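Local coordinates for protein Udp-n-acetylglucosamine pyrophosphorylase (Trypanosoma brucei, PDB 4BQH) that probably transfers the uridylyl group of UTP to N-acetylglucosamine 1-phosphate, giving UDP-N-acetylglucosamine and diphosphate, the last step in making this nucleotide sugar, at residues I114-A120 against V174-T180; L245-T251 against K261-H267. One frame throughout, in Å; residues are numbered along the deposited sequence.

In the fold
Interaction 1 pairs two parallel strands of the mixed central sheet, in a chain whose family belongs to the GT-A clan; interaction 2 is a more peripheral hairpin-like pairing of the chain that leaves helix 241-246 with the chain that enters helix 264-270. Their centres lie about 14 Å apart, the first closing before the second opens along the chain. They touch through Leu245, whose CD1 lies 4.1 Å from Leu117 CD1 and whose CD2 lies 4.2 Å from Leu177 CD1. Helix 241-246, whose end belongs to interaction 2, packs on interaction 1, and strand 205-209 touches both. The bound allosteric inhibitor touches Ala246, so interaction 2 borders its pocket, while interaction 1 lies buried in the sheet.

Interaction 1. Residues I114-A120 against V174-T180; sequences IAFLILA and VQLLVMT
Ile118 and Leu176 meet on one face of a parallel strand pair, Ile118 CD1 lying 3.6 Å from Leu176 CD1 as the two side chains cross at a slant. The same Leu176 CD1 bends in over the neighbouring strand to 3.5 Å from Phe116 O. The Phe116 ring leads away, leaving its CB near Val174 CG1. On the other face Leu177 CD1 touches both Ala115 CB and Leu117 CB, at 4.1 Å each; Leu117 and Leu177 stand roughly at right angles. Farther along, Leu119 and Met179 run side by side in the same direction, and the bend at the end of the Met179 chain (chi3 79°) sets CE 3.7 Å from Leu119 CD2. Six backbone hydrogen bonds join the strands. One near the middle, Leu177 N to Phe116 O, is almost straight at 174°, whereas the last, Ala120 N to Met179 O, is bent to 135°.

Packing is looser at the Gln175 end, the partly exposed side. Gln175 CB is 4.1 Å from Ala115 CB, but its chain turns away and its OE1 bonds to His206. At the other end Thr180 points away from Ala120, with OG1 bonded to Asp185.

Helix 147-166 lies in the connection between the strands, a beta-alpha-beta arrangement consistent with the Rossmann-like core of GT-A enzymes. Strand 275-280 pairs in parallel with the far edge of 114-119, and 205-209 with that of 175-180, making this pair an interior part of the sheet. Helix 241-246 packs across the face carrying Leu117, Leu119 and Met179, with Val241 touching all three.

Interaction 2. Residues L245-T251 against K261-H267; sequences LAAPRAT and KESLLQH. With SO4 (sulfate ion), chain D.
Thr251 OG1 sits at the edge of the His267 imidazole, 2.8 Å from NE2 and within 3° of the ring plane. Three hydrogen bonds grip this hydroxyl: it accepts from His267 NE2 and from Glu262 N, and passes its own proton to Arg249 O. With OG1 set beside the backbone N (chi1 -55°), the Thr251 and Glu262 side chains cross at about a right angle, Thr251 CG2 lying 3.7 Å from Glu262 OE1; the Glu262 carboxylate pairs with Lys270.

The other ring nitrogen, ND1, donates to sulfate O3 at 2.8 Å, with a weak second bond to O2. Arg249 approaches the same anion with the edge of its guanidinium, the sulfur lying in its plane, and uses NE for O2 and NH2 for O1. A bend at chi3 (70°) turns the group to the sulfate after its aliphatic part has run alongside Leu264, where CD is 3.8 Å from Leu264 CB. NH1 is held by Phe207 O, and His206 also binds the sulfate.

Between the backbones, Arg249 N bonds to Glu262 O at 2.7 Å, and the return bond, Glu262 N to Arg249 O, is weak. Nearer the helices, Leu265 N donates to Leu245 O, and a water links Ala247 O with Leu264 N. Leu245 CD2 meets Leu264 CD2 at 4.0 Å, their side chains slanting across each other. Ser263 and Gln266 form a capping box at the start of helix 264-270. Leu245 and Leu265 pack on helix 364-374, and Ala246 belongs to the inhibitor pocket.

The sulfate probably comes from the crystallisation liquor. With both ring nitrogens donating, His267 is consistent with a protonated imidazolium, a form that the anion would be expected to stabilise.

Interaction 1. Residues I114-A120 against V174-T180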
loop_
_atom_site.group_PDB
_atom_site.type_symbol
_atom_site.label_atom_id
_atom_site.label_comp_id
_atom_site.label_asym_id
_atom_site.label_seq_id
_atom_site.Cartn_x
_atom_site.Cartn_y
_atom_site.Cartn_z
ATOM N N ILE A 114 -4.777 12.768 -8.388
ATOM C CA ILE A 114 -4.421 11.458 -7.785
ATOM C C ILE A 114 -3.126 11.511 -6.972
ATOM O O ILE A 114 -2.113 12.039 -7.439
ATOM C CB ILE A 114 -4.293 10.352 -8.880
ATOM C CG1 ILE A 114 -5.564 10.298 -9.746
ATOM C CG2 ILE A 114 -3.887 8.986 -8.281
ATOM C CD1 ILE A 114 -6.850 10.142 -8.941
ATOM N N ALA A 115 -3.164 10.954 -5.769
ATOM C CA ALA A 115 -1.950 10.717 -4.992
ATOM C C ALA A 115 -1.797 9.216 -4.805
ATOM O O ALA A 115 -2.803 8.486 -4.733
ATOM C CB ALA A 115 -2.019 11.404 -3.638
ATOM N N PHE A 116 -0.551 8.753 -4.724
ATOM C CA PHE A 116 -0.267 7.353 -4.393
ATOM C C PHE A 116 0.529 7.355 -3.096
ATOM O O PHE A 116 1.581 7.974 -3.025
ATOM C CB PHE A 116 0.531 6.615 -5.490
ATOM C CG PHE A 116 0.629 5.142 -5.230
ATOM C CD1 PHE A 116 1.535 4.646 -4.295
ATOM C CD2 PHE A 116 -0.240 4.261 -5.861
ATOM C CE1 PHE A 116 1.580 3.284 -4.009
ATOM C CE2 PHE A 116 -0.197 2.897 -5.574
ATOM C CZ PHE A 116 0.695 2.419 -4.638
ATOM N N LEU A 117 0.028 6.653 -2.085
ATOM C CA LEU A 117 0.661 6.621 -0.770
ATOM C C LEU A 117 1.366 5.267 -0.650
ATOM O O LEU A 117 0.711 4.207 -0.647
ATOM C CB LEU A 117 -0.404 6.803 0.315
ATOM C CG LEU A 117 0.017 7.005 1.776
ATOM C CD1 LEU A 117 -1.202 7.387 2.614
ATOM C CD2 LEU A 117 0.709 5.761 2.339
ATOM N N ILE A 118 2.698 5.284 -0.604
ATOM C CA ILE A 118 3.447 4.024 -0.439
ATOM C C ILE A 118 3.701 3.766 1.047
ATOM O O ILE A 118 4.293 4.617 1.742
ATOM C CB ILE A 118 4.861 4.092 -1.069
ATOM C CG1 ILE A 118 4.817 4.438 -2.544
ATOM C CG2 ILE A 118 5.568 2.749 -0.838
ATOM C CD1 ILE A 118 6.211 4.552 -3.180
ATOM N N LEU A 119 3.270 2.605 1.555
ATOM C CA LEU A 119 3.561 2.236 2.954
ATOM C C LEU A 119 5.006 1.753 3.002
ATOM O O LEU A 119 5.345 0.681 2.436
ATOM C CB LEU A 119 2.583 1.143 3.427
ATOM C CG LEU A 119 1.087 1.447 3.255
ATOM C CD1 LEU A 119 0.271 0.173 3.420
ATOM C CD2 LEU A 119 0.626 2.495 4.258
ATOM N N ALA A 120 5.847 2.553 3.653
ATOM C CA ALA A 120 7.296 2.417 3.552
ATOM C C ALA A 120 8.011 2.379 4.894
ATOM O O ALA A 120 9.173 2.798 5.003
ATOM C CB ALA A 120 7.856 3.531 2.676
ATOM N N VAL A 174 1.098 12.748 -10.564
ATOM C CA VAL A 174 0.583 11.975 -9.429
ATOM C C VAL A 174 1.454 12.359 -8.205
ATOM O O VAL A 174 2.687 12.218 -8.262
ATOM C CB VAL A 174 0.729 10.463 -9.703
ATOM C CG1 VAL A 174 0.393 9.649 -8.439
ATOM C CG2 VAL A 174 -0.137 10.047 -10.884
ATOM N N GLN A 175 0.849 12.843 -7.117
ATOM C CA GLN A 175 1.640 13.152 -5.900
ATOM C C GLN A 175 2.028 11.841 -5.242
ATOM O O GLN A 175 1.159 10.991 -5.037
ATOM C CB GLN A 175 0.838 14.003 -4.923
ATOM C CG GLN A 175 0.372 15.337 -5.523
ATOM C CD GLN A 175 1.533 16.239 -5.882
ATOM O OE1 GLN A 175 2.509 16.343 -5.137
ATOM N NE2 GLN A 175 1.446 16.883 -7.050
ATOM N N LEU A 176 3.319 11.679 -4.945
ATOM C CA LEU A 176 3.822 10.474 -4.313
ATOM C C LEU A 176 4.021 10.782 -2.833
ATOM O O LEU A 176 4.746 11.721 -2.460
ATOM C CB LEU A 176 5.154 10.035 -4.953
ATOM C CG LEU A 176 5.774 8.776 -4.328
ATOM C CD1 LEU A 176 4.825 7.585 -4.412
ATOM C CD2 LEU A 176 7.089 8.425 -4.991
ATOM N N LEU A 177 3.364 9.988 -1.993
ATOM C CA LEU A 177 3.435 10.159 -0.543
ATOM C C LEU A 177 4.166 8.944 -0.011
ATOM O O LEU A 177 3.682 7.812 -0.176
ATOM C CB LEU A 177 2.010 10.208 0.031
ATOM C CG LEU A 177 0.938 10.989 -0.735
ATOM C CD1 LEU A 177 -0.375 10.916 0.043
ATOM C CD2 LEU A 177 1.407 12.425 -0.935
ATOM N N VAL A 178 5.343 9.159 0.571
ATOM C CA VAL A 178 6.160 8.039 1.027
ATOM C C VAL A 178 6.060 7.982 2.559
ATOM O O VAL A 178 6.574 8.867 3.244
ATOM C CB VAL A 178 7.633 8.221 0.580
ATOM C CG1 VAL A 178 8.497 7.060 1.075
ATOM C CG2 VAL A 178 7.683 8.321 -0.933
ATOM N N MET A 179 5.366 6.969 3.081
ATOM C CA MET A 179 5.130 6.911 4.519
ATOM C C MET A 179 6.231 6.125 5.212
ATOM O O MET A 179 6.245 4.899 5.228
ATOM C CB MET A 179 3.739 6.362 4.886
ATOM C CG MET A 179 3.454 6.672 6.365
ATOM S SD MET A 179 1.794 6.161 6.855
ATOM C CE MET A 179 2.047 4.417 7.079
ATOM N N THR A 180 7.158 6.868 5.790
ATOM C CA THR A 180 8.369 6.295 6.357
ATOM C C THR A 180 8.094 5.894 7.815
ATOM O O THR A 180 6.992 6.072 8.326
ATOM C CB THR A 180 9.477 7.344 6.310
ATOM O OG1 THR A 180 8.992 8.544 6.932
ATOM C CG2 THR A 180 9.856 7.657 4.845
#

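Interaction 2. Residues L245-T251 against K261-H267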
loop_
_atom_site.group_PDB
_atom_site.type_symbol
_atom_site.label_atom_id
_atom_site.label_comp_id
_atom_site.label_asym_id
_atom_site.label_seq_id
_atom_site.Cartn_x
_atom_site.Cartn_y
_atom_site.Cartn_z
ATOM N N LEU A 245 -0.940 11.311 8.153
ATOM C CA LEU A 245 -1.406 12.372 7.262
ATOM C C LEU A 245 -1.893 13.591 8.046
ATOM O O LEU A 245 -1.963 14.672 7.493
ATOM C CB LEU A 245 -2.525 11.853 6.350
ATOM C CG LEU A 245 -2.079 10.923 5.226
ATOM C CD1 LEU A 245 -3.317 10.228 4.661
ATOM C CD2 LEU A 245 -1.316 11.654 4.108
ATOM N N ALA A 246 -2.178 13.414 9.343
ATOM C CA ALA A 246 -2.701 14.486 10.225
ATOM C C ALA A 246 -1.647 15.360 10.881
ATOM O O ALA A 246 -1.960 16.462 11.364
ATOM C CB ALA A 246 -3.621 13.884 11.308
ATOM N N ALA A 247 -0.406 14.886 10.906
ATOM C CA ALA A 247 0.691 15.564 11.594
ATOM C C ALA A 247 0.968 16.945 10.988
ATOM O O ALA A 247 1.044 17.072 9.766
ATOM C CB ALA A 247 1.947 14.702 11.539
ATOM N N PRO A 248 1.098 17.994 11.835
ATOM C CA PRO A 248 1.459 19.308 11.290
ATOM C C PRO A 248 2.823 19.304 10.611
ATOM O O PRO A 248 3.756 18.657 11.092
ATOM C CB PRO A 248 1.512 20.215 12.538
ATOM C CG PRO A 248 0.649 19.535 13.534
ATOM C CD PRO A 248 0.832 18.054 13.285
ATOM N N ARG A 249 2.931 20.032 9.506
ATOM C CA ARG A 249 4.167 20.149 8.743
ATOM C C ARG A 249 4.435 21.604 8.388
ATOM O O ARG A 249 3.489 22.393 8.284
ATOM C CB ARG A 249 4.066 19.341 7.446
ATOM C CG ARG A 249 3.991 17.842 7.657
ATOM C CD ARG A 249 3.459 17.171 6.404
ATOM N NE ARG A 249 4.372 17.183 5.247
ATOM C CZ ARG A 249 5.354 16.305 5.052
ATOM N NH1 ARG A 249 5.645 15.394 5.970
ATOM N NH2 ARG A 249 6.092 16.371 3.954
ATOM N N ALA A 250 5.706 21.940 8.160
ATOM C CA ALA A 250 6.094 23.245 7.626
ATOM C C ALA A 250 5.290 23.589 6.363
ATOM O O ALA A 250 5.171 22.763 5.435
ATOM C CB ALA A 250 7.597 23.274 7.344
ATOM N N THR A 251 4.733 24.800 6.342
ATOM C CA THR A 251 3.770 25.224 5.331
ATOM C C THR A 251 4.112 26.611 4.780
ATOM O O THR A 251 4.397 27.538 5.547
ATOM C CB THR A 251 2.337 25.243 5.914
ATOM O OG1 THR A 251 2.034 23.955 6.479
ATOM C CG2 THR A 251 1.315 25.567 4.846
ATOM N N LYS A 261 1.605 25.964 10.540
ATOM C CA LYS A 261 1.769 24.578 10.093
ATOM C C LYS A 261 0.421 23.937 9.805
ATOM O O LYS A 261 -0.517 24.108 10.576
ATOM C CB LYS A 261 2.484 23.753 11.161
ATOM C CG LYS A 261 3.947 24.118 11.366
ATOM C CD LYS A 261 4.582 23.179 12.375
ATOM C CE LYS A 261 6.079 23.048 12.147
ATOM N NZ LYS A 261 6.713 22.321 13.281
ATOM N N GLU A 262 0.345 23.207 8.691
ATOM C CA GLU A 262 -0.818 22.386 8.341
ATOM C C GLU A 262 -0.375 20.938 8.075
ATOM O O GLU A 262 0.816 20.661 7.874
ATOM C CB GLU A 262 -1.526 22.924 7.094
ATOM C CG GLU A 262 -2.038 24.361 7.199
ATOM C CD GLU A 262 -2.434 24.930 5.847
ATOM O OE1 GLU A 262 -2.125 24.304 4.802
ATOM O OE2 GLU A 262 -3.058 26.018 5.824
ATOM N N SER A 263 -1.349 20.036 8.043
ATOM C CA SER A 263 -1.067 18.618 7.776
ATOM C C SER A 263 -0.813 18.325 6.300
ATOM O O SER A 263 -1.165 19.116 5.416
ATOM C CB SER A 263 -2.223 17.754 8.271
ATOM O OG SER A 263 -3.417 18.063 7.569
ATOM N N LEU A 264 -0.195 17.176 6.022
ATOM C CA LEU A 264 -0.085 16.724 4.642
ATOM C C LEU A 264 -1.485 16.598 4.009
ATOM O O LEU A 264 -1.663 16.913 2.826
ATOM C CB LEU A 264 0.667 15.382 4.544
ATOM C CG LEU A 264 0.984 14.839 3.122
ATOM C CD1 LEU A 264 1.619 15.883 2.190
ATOM C CD2 LEU A 264 1.969 13.681 3.268
ATOM N N LEU A 265 -2.465 16.136 4.786
ATOM C CA LEU A 265 -3.850 16.074 4.311
ATOM C C LEU A 265 -4.331 17.444 3.812
ATOM O O LEU A 265 -4.857 17.556 2.715
ATOM C CB LEU A 265 -4.776 15.579 5.430
ATOM C CG LEU A 265 -6.246 15.452 5.076
ATOM C CD1 LEU A 265 -6.427 14.243 4.188
ATOM C CD2 LEU A 265 -7.050 15.274 6.362
ATOM N N GLN A 266 -4.137 18.475 4.630
ATOM C CA GLN A 266 -4.500 19.829 4.230
ATOM C C GLN A 266 -3.704 20.283 2.997
ATOM O O GLN A 266 -4.265 20.906 2.111
ATOM C CB GLN A 266 -4.303 20.787 5.409
ATOM C CG GLN A 266 -5.311 20.540 6.540
ATOM C CD GLN A 266 -5.009 21.356 7.797
ATOM O OE1 GLN A 266 -3.972 21.182 8.438
ATOM N NE2 GLN A 266 -5.935 22.245 8.159
ATOM N N HIS A 267 -2.411 19.959 2.933
ATOM C CA HIS A 267 -1.573 20.287 1.754
ATOM C C HIS A 267 -2.135 19.630 0.515
ATOM O O HIS A 267 -2.202 20.245 -0.549
ATOM C CB HIS A 267 -0.141 19.827 1.970
ATOM C CG HIS A 267 0.620 20.637 3.000
ATOM N ND1 HIS A 267 1.956 20.516 3.181
ATOM C CD2 HIS A 267 0.198 21.627 3.877
ATOM C CE1 HIS A 267 2.351 21.355 4.155
ATOM N NE2 HIS A 267 1.281 22.039 4.574
HETATM S S SO4 D . 4.795 19.068 1.922
HETATM O O1 SO4 D . 5.387 17.739 1.671
HETATM O O2 SO4 D . 4.627 19.306 3.382
HETATM O O3 SO4 D . 3.476 19.132 1.266
HETATM O O4 SO4 D . 5.725 20.116 1.429
HETATM O O HOH W 1 1.218 15.191 7.814
#